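Local coordinates for dihydrolipoyl dehydrogenase (Elizabethkingia anophelis NUHP1, PDB 6UZI), which probably reoxidises the dihydrolipoyl groups of lipoylated proteins with NAD(+), passing electrons through a redox-active disulfide and one FAD per subunit, at residues 99-102 / 103-107; 109-113 / 114-118; 303-306 / 307-311; 339-343 / 344-348; 350-353 / 354-357. One frame throughout, in Å; residues are numbered along the deposited sequence.

Contact 1: residues 99-102 / 103-107; sequences VVDQ and TTKGI
Thr103 turns its side chain back onto the preceding helical turn, and its hydroxyl donates a hydrogen bond to a carbonyl that is already in use. OG1 lies 3.1 Å from Val99 O, and the amide N of the same threonine reaches Val99 O at the same 3.1 Å. The two donors come at this oxygen from opposite faces of its carbonyl plane, OG1 tilted 30° out of it. What puts the hydroxyl there is chi1 of -48°, which sets OG1 beside the backbone N and sends the methyl CG2 anti to that N.

Thr104 repeats the pattern more loosely: OG1 makes only a weak bond of 3.3 Å to Val100 O, whereas N bonds to Val100 O at 3.0 Å. Two more i to i+4 bonds, from Lys105 N to Asp101 O and from Gly106 N to Gln102 O, carry the alpha-helical ladder onward.

On the exposed side Lys105 runs out fully extended and crosses the Asp101 side chain at a slant, its CE 3.8 Å from Asp101 OD2. NZ stays 4.1 Å from Asp101 OD2, beyond a salt bridge, so any attraction there is probably modest.

All of this belongs to the long helix 89-113. Its buried side rests on Leu51 of helix 48-52, touched by Val100, Thr103, Thr104 and Ile107, while Val99 and Val100 meet Ile56 and Pro57 of helix 55-73. Arg396 of the second subunit packs against Val99, Gln102 and Thr103, and strand 117-120 follows where the helix ends.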
loop_
_atom_site.group_PDB
_atom_site.type_symbol
_atom_site.label_atom_id
_atom_site.label_comp_id
_atom_site.label_asym_id
_atom_site.label_seq_id
_atom_site.Cartn_x
_atom_site.Cartn_y
_atom_site.Cartn_z
ATOM N N VAL A 99 2.070 19.324 -11.453
ATOM C CA VAL A 99 1.175 18.231 -11.082
ATOM C C VAL A 99 -0.273 18.713 -11.061
ATOM O O VAL A 99 -1.172 18.040 -11.575
ATOM C CB VAL A 99 1.590 17.635 -9.718
ATOM C CG1 VAL A 99 0.604 16.570 -9.267
ATOM C CG2 VAL A 99 2.992 17.047 -9.785
ATOM N N VAL A 100 -0.515 19.898 -10.495
ATOM C CA VAL A 100 -1.863 20.459 -10.490
ATOM C C VAL A 100 -2.328 20.738 -11.918
ATOM O O VAL A 100 -3.456 20.400 -12.296
ATOM C CB VAL A 100 -1.923 21.723 -9.608
ATOM C CG1 VAL A 100 -3.295 22.376 -9.682
ATOM C CG2 VAL A 100 -1.623 21.366 -8.168
ATOM N N ASP A 101 -1.470 21.357 -12.735
ATOM C CA ASP A 101 -1.857 21.608 -14.121
ATOM C C ASP A 101 -2.114 20.303 -14.868
ATOM O O ASP A 101 -2.992 20.250 -15.737
ATOM C CB ASP A 101 -0.801 22.458 -14.839
ATOM C CG ASP A 101 -1.022 22.512 -16.355
ATOM O OD1 ASP A 101 -1.998 23.157 -16.805
ATOM O OD2 ASP A 101 -0.218 21.916 -17.102
ATOM N N GLN A 102 -1.369 19.242 -14.541
ATOM C CA GLN A 102 -1.624 17.942 -15.154
ATOM C C GLN A 102 -3.039 17.468 -14.857
ATOM O O GLN A 102 -3.799 17.122 -15.768
ATOM C CB GLN A 102 -0.626 16.905 -14.632
ATOM C CG GLN A 102 0.667 16.736 -15.403
ATOM C CD GLN A 102 1.471 15.555 -14.872
ATOM O OE1 GLN A 102 2.242 15.689 -13.915
ATOM N NE2 GLN A 102 1.276 14.385 -15.480
ATOM N N THR A 103 -3.414 17.465 -13.577
ATOM C CA THR A 103 -4.708 16.924 -13.180
ATOM C C THR A 103 -5.863 17.780 -13.697
ATOM O O THR A 103 -6.922 17.251 -14.054
ATOM C CB THR A 103 -4.744 16.773 -11.660
ATOM O OG1 THR A 103 -3.546 16.114 -11.226
ATOM C CG2 THR A 103 -5.955 15.957 -11.207
ATOM N N THR A 104 -5.674 19.101 -13.750
ATOM C CA THR A 104 -6.695 19.980 -14.315
ATOM C C THR A 104 -6.986 19.624 -15.770
ATOM O O THR A 104 -8.150 19.583 -16.189
ATOM C CB THR A 104 -6.242 21.445 -14.207
ATOM O OG1 THR A 104 -6.362 21.904 -12.857
ATOM C CG2 THR A 104 -7.077 22.333 -15.088
ATOM N N LYS A 105 -5.943 19.368 -16.561
ATOM C CA LYS A 105 -6.159 18.992 -17.954
ATOM C C LYS A 105 -6.913 17.673 -18.062
ATOM O O LYS A 105 -7.734 17.494 -18.968
ATOM C CB LYS A 105 -4.823 18.903 -18.693
ATOM C CG LYS A 105 -4.221 20.243 -19.065
ATOM C CD LYS A 105 -2.967 20.057 -19.905
ATOM C CE LYS A 105 -2.298 21.389 -20.214
ATOM N NZ LYS A 105 -1.094 21.194 -21.069
ATOM N N GLY A 106 -6.648 16.740 -17.145
ATOM C CA GLY A 106 -7.373 15.481 -17.158
ATOM C C GLY A 106 -8.847 15.669 -16.864
ATOM O O GLY A 106 -9.701 15.022 -17.476
ATOM N N ILE A 107 -9.168 16.581 -15.947
ATOM C CA ILE A 107 -10.566 16.854 -15.654
ATOM C C ILE A 107 -11.242 17.517 -16.847
ATOM O O ILE A 107 -12.385 17.193 -17.182
ATOM C CB ILE A 107 -10.681 17.712 -14.386
ATOM C CG1 ILE A 107 -10.124 16.947 -13.189
ATOM C CG2 ILE A 107 -12.128 18.093 -14.141
ATOM C CD1 ILE A 107 -10.150 17.732 -11.918
#

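Contact 2: residues 109-113 / 114-118; sequences FLMDK and NKITV
A Schellman motif ends helix 89-113, with Lys115, at positive phi, as its C-prime residue. Its two signature bonds run from Ile116 N to Met111 O, 3.0 Å, and from Lys115 N to Asp112 O, 3.1 Å; the chain then turns into strand 117-120, the edge strand of the parallel FAD-domain sheet, which pairs with strand 37-41.

The backbone N and the NZ of Lys115 both donate to Asp112 O, from opposite faces of that carbonyl. The side chain curls back, bent at chi2 and chi4, until Lys115 NZ lies 2.9 Å from Asp112 O. Lys113 NZ, by contrast, forms a salt bridge with the terminal carboxylate of Met475 of the second subunit.

The buried side of the turn is apolar. Met111, folded at chi2 and chi3, sets CE 4.0 Å from Ile116 CD1, and its CB meets Val118 CG2 at 3.7 Å; Tyr24, Ile28 and Ile39 close round the methionine.

Asn114, the first residue to leave the helix, sends its side-chain amide back to the last turn. ND2 and the backbone N both donate to Leu110 O from opposite faces of the carbonyl, and the ND2 bond is 2.7 Å and almost straight at 177°, with the oxygen lying in the plane of the Asn114 amide.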
loop_
_atom_site.group_PDB
_atom_site.type_symbol
_atom_site.label_atom_id
_atom_site.label_comp_id
_atom_site.label_asym_id
_atom_site.label_seq_id
_atom_site.Cartn_x
_atom_site.Cartn_y
_atom_site.Cartn_z
ATOM N N PHE A 109 -10.429 16.979 -19.913
ATOM C CA PHE A 109 -10.604 15.861 -20.832
ATOM C C PHE A 109 -11.836 15.040 -20.476
ATOM O O PHE A 109 -12.622 14.675 -21.362
ATOM C CB PHE A 109 -9.343 14.994 -20.836
ATOM C CG PHE A 109 -9.491 13.702 -21.588
ATOM C CD1 PHE A 109 -9.867 12.537 -20.925
ATOM C CD2 PHE A 109 -9.268 13.648 -22.956
ATOM C CE1 PHE A 109 -10.016 11.344 -21.613
ATOM C CE2 PHE A 109 -9.405 12.453 -23.645
ATOM C CZ PHE A 109 -9.784 11.303 -22.973
ATOM N N LEU A 110 -12.046 14.771 -19.183
ATOM C CA LEU A 110 -13.196 13.963 -18.793
ATOM C C LEU A 110 -14.503 14.679 -19.105
ATOM O O LEU A 110 -15.478 14.050 -19.531
ATOM C CB LEU A 110 -13.126 13.626 -17.306
ATOM C CG LEU A 110 -11.979 12.706 -16.902
ATOM C CD1 LEU A 110 -12.054 12.437 -15.421
ATOM C CD2 LEU A 110 -11.989 11.420 -17.693
ATOM N N MET A 111 -14.526 16.001 -18.933
ATOM C CA MET A 111 -15.734 16.761 -19.224
ATOM C C MET A 111 -16.088 16.673 -20.701
ATOM O O MET A 111 -17.253 16.449 -21.049
ATOM C CB MET A 111 -15.556 18.218 -18.787
ATOM C CG MET A 111 -15.230 18.399 -17.311
ATOM S SD MET A 111 -16.586 17.957 -16.208
ATOM C CE MET A 111 -16.098 16.342 -15.603
ATOM N N ASP A 112 -15.090 16.818 -21.585
ATOM C CA ASP A 112 -15.360 16.749 -23.020
ATOM C C ASP A 112 -15.795 15.356 -23.426
ATOM O O ASP A 112 -16.712 15.197 -24.239
ATOM C CB ASP A 112 -14.121 17.134 -23.833
ATOM C CG ASP A 112 -13.718 18.579 -23.647
ATOM O OD1 ASP A 112 -12.604 18.932 -24.082
ATOM O OD2 ASP A 112 -14.481 19.353 -23.028
ATOM N N LYS A 113 -15.151 14.333 -22.859
ATOM C CA LYS A 113 -15.473 12.962 -23.228
ATOM C C LYS A 113 -16.915 12.620 -22.867
ATOM O O LYS A 113 -17.610 11.946 -23.636
ATOM C CB LYS A 113 -14.478 12.005 -22.577
ATOM C CG LYS A 113 -14.584 10.591 -23.059
ATOM C CD LYS A 113 -13.914 9.626 -22.104
ATOM C CE LYS A 113 -14.868 8.515 -21.705
ATOM N NZ LYS A 113 -14.131 7.274 -21.358
ATOM N N ASN A 114 -17.392 13.101 -21.720
ATOM C CA ASN A 114 -18.746 12.828 -21.268
ATOM C C ASN A 114 -19.761 13.834 -21.797
ATOM O O ASN A 114 -20.940 13.752 -21.429
ATOM C CB ASN A 114 -18.798 12.800 -19.741
ATOM C CG ASN A 114 -18.080 11.604 -19.155
ATOM O OD1 ASN A 114 -18.688 10.569 -18.914
ATOM N ND2 ASN A 114 -16.787 11.749 -18.903
ATOM N N LYS A 115 -19.336 14.743 -22.679
ATOM C CA LYS A 115 -20.219 15.718 -23.329
ATOM C C LYS A 115 -20.912 16.612 -22.303
ATOM O O LYS A 115 -22.091 16.956 -22.440
ATOM C CB LYS A 115 -21.246 15.019 -24.227
ATOM C CG LYS A 115 -20.621 14.189 -25.341
ATOM C CD LYS A 115 -19.821 15.074 -26.281
ATOM C CE LYS A 115 -19.004 14.267 -27.270
ATOM N NZ LYS A 115 -17.615 14.045 -26.786
ATOM N N ILE A 116 -20.160 17.017 -21.280
ATOM C CA ILE A 116 -20.667 17.913 -20.251
ATOM C C ILE A 116 -20.329 19.341 -20.642
ATOM O O ILE A 116 -19.173 19.655 -20.952
ATOM C CB ILE A 116 -20.067 17.576 -18.877
ATOM C CG1 ILE A 116 -20.524 16.200 -18.399
ATOM C CG2 ILE A 116 -20.451 18.641 -17.862
ATOM C CD1 ILE A 116 -19.596 15.581 -17.380
ATOM N N THR A 117 -21.321 20.219 -20.589
ATOM C CA THR A 117 -21.060 21.625 -20.848
ATOM C C THR A 117 -20.372 22.225 -19.634
ATOM O O THR A 117 -20.831 22.055 -18.501
ATOM C CB THR A 117 -22.354 22.378 -21.143
ATOM O OG1 THR A 117 -23.108 21.663 -22.128
ATOM C CG2 THR A 117 -22.042 23.764 -21.654
ATOM N N VAL A 118 -19.272 22.926 -19.866
ATOM C CA VAL A 118 -18.514 23.544 -18.792
ATOM C C VAL A 118 -18.653 25.049 -18.941
ATOM O O VAL A 118 -18.294 25.619 -19.978
ATOM C CB VAL A 118 -17.042 23.113 -18.807
ATOM C CG1 VAL A 118 -16.279 23.824 -17.702
ATOM C CG2 VAL A 118 -16.943 21.614 -18.633
#

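Contact 3: residues 303-306 / 307-311; sequences VKTN and DHLQT
Asn306 to Leu309 make a type I beta turn, with Leu309 N donating to Asn306 O at 3.1 Å, and beyond it Gln310 and Thr311 run back beside Thr305 and Lys304.

The side chain of Asn306 bends back over the turn and forms bonds at both ends of its amide. With chi1 at 61° its CG sits between backbone N and carbonyl carbon, which turns OD1 toward the amides of His308 and Gln310. His308 N and Gln310 N each lie 2.9 Å from Asn306 OD1, coming from opposite faces of the amide and well above its plane. At the other end of that amide, ND2 donates to Gln310 OE1 at 3.3 Å, nearly straight at 169°, though the two amide planes stand 60° apart. Gln310 spends its NE2 on Pro314 O.

Further back, Val303 CG1 packs on Thr311 CG2 at 3.7 Å, and the hydroxyl of Thr311 bonds to Ile316 O. Thr305 CA approaches Gln310 O at 3.1 Å as a CA-H...O contact. Leu309 packs onto Phe338 and Val339 of helix 329-343.

The bond from His308 N to Asn306 OD1 makes an Asx turn, supplemented by Gln310 N on the same oxygen and overlapping the beta turn in the loop before strand 316-318 of the FAD-domain sheet.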
loop_
_atom_site.group_PDB
_atom_site.type_symbol
_atom_site.label_atom_id
_atom_site.label_comp_id
_atom_site.label_asym_id
_atom_site.label_seq_id
_atom_site.Cartn_x
_atom_site.Cartn_y
_atom_site.Cartn_z
ATOM N N VAL A 303 -25.962 23.045 4.092
ATOM C CA VAL A 303 -27.210 22.782 3.390
ATOM C C VAL A 303 -27.887 21.596 4.060
ATOM O O VAL A 303 -27.304 20.506 4.149
ATOM C CB VAL A 303 -26.956 22.503 1.899
ATOM C CG1 VAL A 303 -28.266 22.324 1.158
ATOM C CG2 VAL A 303 -26.124 23.597 1.261
ATOM N N LYS A 304 -29.104 21.808 4.562
ATOM C CA LYS A 304 -29.858 20.710 5.154
ATOM C C LYS A 304 -30.228 19.702 4.069
ATOM O O LYS A 304 -30.618 20.071 2.956
ATOM C CB LYS A 304 -31.120 21.222 5.848
ATOM C CG LYS A 304 -30.924 21.736 7.261
ATOM C CD LYS A 304 -32.176 22.458 7.754
ATOM C CE LYS A 304 -32.725 21.850 9.041
ATOM N NZ LYS A 304 -33.749 22.725 9.699
ATOM N N THR A 305 -30.089 18.420 4.394
ATOM C CA THR A 305 -30.386 17.348 3.457
ATOM C C THR A 305 -31.111 16.246 4.209
ATOM O O THR A 305 -31.068 16.181 5.439
ATOM C CB THR A 305 -29.117 16.782 2.796
ATOM O OG1 THR A 305 -28.151 16.458 3.803
ATOM C CG2 THR A 305 -28.504 17.807 1.868
ATOM N N ASN A 306 -31.773 15.370 3.461
ATOM C CA ASN A 306 -32.435 14.234 4.071
ATOM C C ASN A 306 -31.678 12.950 3.719
ATOM O O ASN A 306 -30.492 12.991 3.366
ATOM C CB ASN A 306 -33.898 14.210 3.623
ATOM C CG ASN A 306 -34.053 14.070 2.112
ATOM O OD1 ASN A 306 -33.105 13.742 1.394
ATOM N ND2 ASN A 306 -35.262 14.315 1.625
ATOM N N ASP A 307 -32.379 11.819 3.765
ATOM C CA ASP A 307 -31.744 10.538 3.475
ATOM C C ASP A 307 -31.243 10.458 2.039
ATOM O O ASP A 307 -30.264 9.757 1.765
ATOM C CB ASP A 307 -32.721 9.399 3.756
ATOM C CG ASP A 307 -32.877 9.126 5.232
ATOM O OD1 ASP A 307 -32.094 9.699 6.023
ATOM O OD2 ASP A 307 -33.776 8.342 5.601
ATOM N N HIS A 308 -31.890 11.167 1.113
ATOM C CA HIS A 308 -31.516 11.141 -0.294
ATOM C C HIS A 308 -30.674 12.340 -0.699
ATOM O O HIS A 308 -30.620 12.671 -1.887
ATOM C CB HIS A 308 -32.765 11.060 -1.172
ATOM C CG HIS A 308 -33.629 9.873 -0.885
ATOM N ND1 HIS A 308 -34.536 9.847 0.151
ATOM C CD2 HIS A 308 -33.723 8.670 -1.499
ATOM C CE1 HIS A 308 -35.155 8.681 0.162
ATOM N NE2 HIS A 308 -34.681 7.948 -0.829
ATOM N N LEU A 309 -30.004 12.984 0.262
ATOM C CA LEU A 309 -29.215 14.194 0.021
ATOM C C LEU A 309 -30.050 15.293 -0.638
ATOM O O LEU A 309 -29.529 16.126 -1.387
ATOM C CB LEU A 309 -27.976 13.871 -0.816
ATOM C CG LEU A 309 -26.996 12.934 -0.110
ATOM C CD1 LEU A 309 -25.826 12.571 -1.010
ATOM C CD2 LEU A 309 -26.499 13.602 1.150
ATOM N N GLN A 310 -31.343 15.319 -0.323
ATOM C CA GLN A 310 -32.304 16.244 -0.903
ATOM C C GLN A 310 -32.515 17.429 0.033
ATOM O O GLN A 310 -32.616 17.253 1.253
ATOM C CB GLN A 310 -33.634 15.526 -1.136
ATOM C CG GLN A 310 -34.474 16.028 -2.285
ATOM C CD GLN A 310 -35.772 15.247 -2.399
ATOM O OE1 GLN A 310 -36.064 14.393 -1.561
ATOM N NE2 GLN A 310 -36.543 15.519 -3.445
ATOM N N THR A 311 -32.581 18.632 -0.537
ATOM C CA THR A 311 -32.901 19.824 0.240
ATOM C C THR A 311 -34.407 19.902 0.472
ATOM O O THR A 311 -35.169 19.003 0.106
ATOM C CB THR A 311 -32.420 21.093 -0.459
ATOM O OG1 THR A 311 -33.268 21.369 -1.578
ATOM C CG2 THR A 311 -31.009 20.926 -0.956
#

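Contact 4: residues 339-343 / 344-348; sequences VAETL and AGEKP
Pro348 folds back against the last turn of helix 329-343, and this is the close side of the contact. Its CD and CG meet Thr342, whose OG1 lies 3.5 Å from Pro348 CD; the two side chains cross at about a right angle. The threonine hydroxyl is bonded to Phe338 O, one turn back, which holds it where it touches the proline ring. Pro348 CB also touches Glu341 OE1 at 3.5 Å, the two side chains sliding past each other in opposite directions.

Glu341 is buried although charged, and partners outside the turn account for its carboxylate: OE2 makes a salt bridge to Arg29, and OE1 another to Arg448 of the second subunit. These would be expected to stabilise its negative charge.

The exposed side belongs to Glu346. Its extended chain passes Glu341 at an angle, and its OE1 comes within 3.8 Å of Glu341 OE1. One water bridges them and probably eases the meeting of like charges, donating to Glu341 OE1 at 2.8 Å and to Glu346 OE1 at 2.9 Å. Next to it Lys347 is modelled only to CB, consistent with a mobile side chain.

Backbone bonds tie the two sides together. Glu346 N donates to Glu341 O at 3.1 Å, and Gly345 N to Thr342 O at 3.0 Å from above the carbonyl plane. With Gly345 at phi 90°, this pair of bonds is the Schellman motif that closes the helix.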
loop_
_atom_site.group_PDB
_atom_site.type_symbol
_atom_site.label_atom_id
_atom_site.label_comp_id
_atom_site.label_asym_id
_atom_site.label_seq_id
_atom_site.Cartn_x
_atom_site.Cartn_y
_atom_site.Cartn_z
ATOM N N VAL A 339 -26.393 10.922 -5.716
ATOM C CA VAL A 339 -27.457 11.792 -6.211
ATOM C C VAL A 339 -27.776 11.481 -7.670
ATOM O O VAL A 339 -28.950 11.372 -8.052
ATOM C CB VAL A 339 -27.088 13.272 -6.009
ATOM C CG1 VAL A 339 -28.068 14.160 -6.746
ATOM C CG2 VAL A 339 -27.113 13.619 -4.528
ATOM N N ALA A 340 -26.744 11.282 -8.494
ATOM C CA ALA A 340 -26.972 10.996 -9.907
ATOM C C ALA A 340 -27.810 9.737 -10.084
ATOM O O ALA A 340 -28.772 9.722 -10.861
ATOM C CB ALA A 340 -25.635 10.861 -10.641
ATOM N N GLU A 341 -27.466 8.667 -9.365
ATOM C CA GLU A 341 -28.240 7.437 -9.487
ATOM C C GLU A 341 -29.639 7.604 -8.909
ATOM O O GLU A 341 -30.603 7.052 -9.454
ATOM C CB GLU A 341 -27.487 6.293 -8.809
ATOM C CG GLU A 341 -26.268 5.854 -9.596
ATOM C CD GLU A 341 -25.397 4.881 -8.851
ATOM O OE1 GLU A 341 -25.838 4.380 -7.800
ATOM O OE2 GLU A 341 -24.267 4.619 -9.315
ATOM N N THR A 342 -29.775 8.405 -7.850
ATOM C CA THR A 342 -31.097 8.711 -7.318
ATOM C C THR A 342 -31.933 9.469 -8.341
ATOM O O THR A 342 -33.118 9.173 -8.527
ATOM C CB THR A 342 -30.955 9.514 -6.021
ATOM O OG1 THR A 342 -30.547 8.643 -4.959
ATOM C CG2 THR A 342 -32.268 10.212 -5.650
ATOM N N LEU A 343 -31.328 10.444 -9.025
ATOM C CA LEU A 343 -32.042 11.186 -10.060
ATOM C C LEU A 343 -32.495 10.278 -11.188
ATOM O O LEU A 343 -33.465 10.589 -11.886
ATOM C CB LEU A 343 -31.155 12.299 -10.617
ATOM C CG LEU A 343 -30.943 13.506 -9.713
ATOM C CD1 LEU A 343 -29.917 14.442 -10.317
ATOM C CD2 LEU A 343 -32.266 14.189 -9.545
ATOM N N ALA A 344 -31.803 9.165 -11.389
ATOM C CA ALA A 344 -32.123 8.231 -12.456
ATOM C C ALA A 344 -33.163 7.195 -12.048
ATOM O O ALA A 344 -33.451 6.290 -12.838
ATOM C CB ALA A 344 -30.850 7.531 -12.931
ATOM N N GLY A 345 -33.720 7.295 -10.838
ATOM C CA GLY A 345 -34.740 6.372 -10.384
ATOM C C GLY A 345 -34.233 5.140 -9.668
ATOM O O GLY A 345 -35.039 4.252 -9.353
ATOM N N GLU A 346 -32.929 5.043 -9.432
ATOM C CA GLU A 346 -32.336 3.933 -8.708
ATOM C C GLU A 346 -32.403 4.179 -7.202
ATOM O O GLU A 346 -32.864 5.224 -6.730
ATOM C CB GLU A 346 -30.900 3.708 -9.172
ATOM C CG GLU A 346 -30.787 3.235 -10.614
ATOM C CD GLU A 346 -29.347 3.126 -11.099
ATOM O OE1 GLU A 346 -28.418 3.103 -10.260
ATOM O OE2 GLU A 346 -29.146 3.027 -12.328
ATOM N N LYS A 347 -31.986 3.172 -6.440
ATOM C CA LYS A 347 -32.014 3.211 -4.978
ATOM C C LYS A 347 -30.624 2.891 -4.428
ATOM O O LYS A 347 -30.385 1.796 -3.907
ATOM C CB LYS A 347 -33.068 2.240 -4.437
ATOM N N PRO A 348 -29.684 3.829 -4.521
ATOM C CA PRO A 348 -28.333 3.585 -4.007
ATOM C C PRO A 348 -28.278 3.746 -2.493
ATOM O O PRO A 348 -29.233 4.178 -1.847
ATOM C CB PRO A 348 -27.494 4.661 -4.699
ATOM C CG PRO A 348 -28.430 5.791 -4.848
ATOM C CD PRO A 348 -29.801 5.178 -5.103
HETATM O O HOH W 1 -27.716 2.364 -7.523
#

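Contact 5: residues 350-353 / 354-357; sequences VNYN and LIPG
A short 3-10 turn that includes Tyr352 and Asn353 carries the chain from the loop after helix 329-343 into strand 357-359, the edge strand of the antiparallel sheet of the dimerisation domain.

Hydrogen bonds shape the turn. Leu354 N donates to Asn351 O at 3.1 Å, from above the carbonyl plane, and Ile355 N makes a weak, long bond of 3.5 Å to Tyr352 O. Asn351 adds a weak bond of its own, OD1 taking Asn353 N at 3.2 Å. Beyond the turn, the phenol OH of Tyr352 is bonded to Glu335, and the carbonyl of Pro356 accepts from His330 NE2.

A polar group meets an apolar one where the Asn351 amide crosses Leu354, its ND2 3.4 Å from Leu354 CD1. With CG anti to the backbone N (chi1 -171°), the asparagine swings out to the same side as the leucine, which itself packs on Met437 and Glu438 of helix 426-438.

Apolar contacts gather round the tyrosine. Val350 CG1 sits over the centre of the Tyr352 ring, 3.4 Å above its plane. Ile355 lies beside the tyrosine and points the same way; its CD1 comes obliquely to Tyr352 CD1 at 3.5 Å and also reaches Val350 CG1 at 4.2 Å.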
loop_
_atom_site.group_PDB
_atom_site.type_symbol
_atom_site.label_atom_id
_atom_site.label_comp_id
_atom_site.label_asym_id
_atom_site.label_seq_id
_atom_site.Cartn_x
_atom_site.Cartn_y
_atom_site.Cartn_z
ATOM N N VAL A 350 -25.352 4.829 0.827
ATOM C CA VAL A 350 -24.048 5.222 1.350
ATOM C C VAL A 350 -23.948 4.732 2.788
ATOM O O VAL A 350 -24.799 5.066 3.622
ATOM C CB VAL A 350 -23.816 6.740 1.290
ATOM C CG1 VAL A 350 -22.496 7.082 1.974
ATOM C CG2 VAL A 350 -23.814 7.233 -0.140
ATOM N N ASN A 351 -22.923 3.934 3.073
ATOM C CA ASN A 351 -22.615 3.510 4.438
ATOM C C ASN A 351 -21.529 4.444 4.967
ATOM O O ASN A 351 -20.341 4.255 4.691
ATOM C CB ASN A 351 -22.180 2.052 4.478
ATOM C CG ASN A 351 -22.073 1.517 5.892
ATOM O OD1 ASN A 351 -21.980 2.281 6.860
ATOM N ND2 ASN A 351 -22.102 0.193 6.023
ATOM N N TYR A 352 -21.943 5.459 5.728
ATOM C CA TYR A 352 -21.003 6.466 6.208
ATOM C C TYR A 352 -20.054 5.909 7.266
ATOM O O TYR A 352 -18.953 6.447 7.441
ATOM C CB TYR A 352 -21.785 7.670 6.745
ATOM C CG TYR A 352 -22.414 8.520 5.656
ATOM C CD1 TYR A 352 -21.693 9.530 5.022
ATOM C CD2 TYR A 352 -23.714 8.280 5.226
ATOM C CE1 TYR A 352 -22.264 10.304 4.017
ATOM C CE2 TYR A 352 -24.292 9.038 4.219
ATOM C CZ TYR A 352 -23.564 10.050 3.620
ATOM O OH TYR A 352 -24.140 10.800 2.618
ATOM N N ASN A 353 -20.423 4.809 7.928
ATOM C CA ASN A 353 -19.513 4.185 8.877
ATOM C C ASN A 353 -18.317 3.546 8.182
ATOM O O ASN A 353 -17.287 3.326 8.829
ATOM C CB ASN A 353 -20.255 3.142 9.710
ATOM C CG ASN A 353 -19.481 2.724 10.949
ATOM O OD1 ASN A 353 -18.924 3.564 11.653
ATOM N ND2 ASN A 353 -19.437 1.423 11.216
ATOM N N LEU A 354 -18.418 3.276 6.876
ATOM C CA LEU A 354 -17.370 2.592 6.126
ATOM C C LEU A 354 -16.639 3.519 5.168
ATOM O O LEU A 354 -16.055 3.050 4.187
ATOM C CB LEU A 354 -17.944 1.399 5.366
ATOM C CG LEU A 354 -18.566 0.333 6.266
ATOM C CD1 LEU A 354 -18.918 -0.897 5.468
ATOM C CD2 LEU A 354 -17.628 -0.016 7.417
ATOM N N ILE A 355 -16.657 4.819 5.436
ATOM C CA ILE A 355 -15.868 5.792 4.685
ATOM C C ILE A 355 -14.554 5.997 5.431
ATOM O O ILE A 355 -14.572 6.499 6.566
ATOM C CB ILE A 355 -16.616 7.121 4.531
ATOM C CG1 ILE A 355 -17.902 6.907 3.737
ATOM C CG2 ILE A 355 -15.726 8.163 3.858
ATOM C CD1 ILE A 355 -18.760 8.129 3.630
ATOM N N PRO A 356 -13.416 5.642 4.853
ATOM C CA PRO A 356 -12.153 5.758 5.592
ATOM C C PRO A 356 -11.661 7.194 5.669
ATOM O O PRO A 356 -11.975 8.037 4.828
ATOM C CB PRO A 356 -11.189 4.896 4.768
ATOM C CG PRO A 356 -11.717 5.052 3.345
ATOM C CD PRO A 356 -13.225 5.115 3.487
ATOM N N GLY A 357 -10.888 7.466 6.714
ATOM C CA GLY A 357 -10.211 8.742 6.841
ATOM C C GLY A 357 -8.709 8.549 6.880
ATOM O O GLY A 357 -8.219 7.660 7.582
#

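In the fold
Contacts 1 and 2 are successive parts of helix 89-113 and its exit, their centres 14 Å apart, and both touch the second subunit. Contacts 3, 4 and 5 gather round a second helix, 329-343: Leu309 of contact 3 joins all three, its CB 3.8 Å from Val339 CG2 of contact 4 and its CD2 3.9 Å from Tyr352 OH of contact 5. The two groups do not touch; contacts 2 and 4 come nearest, about 10 Å between closest atoms. FAD lies about 10 Å from the side chains of Thr104, Val118 and Val303, and about 8 Å from that of Ile355. Thr103 is about 8 Å from Cys50 of the redox-active disulfide, side chain to side chain.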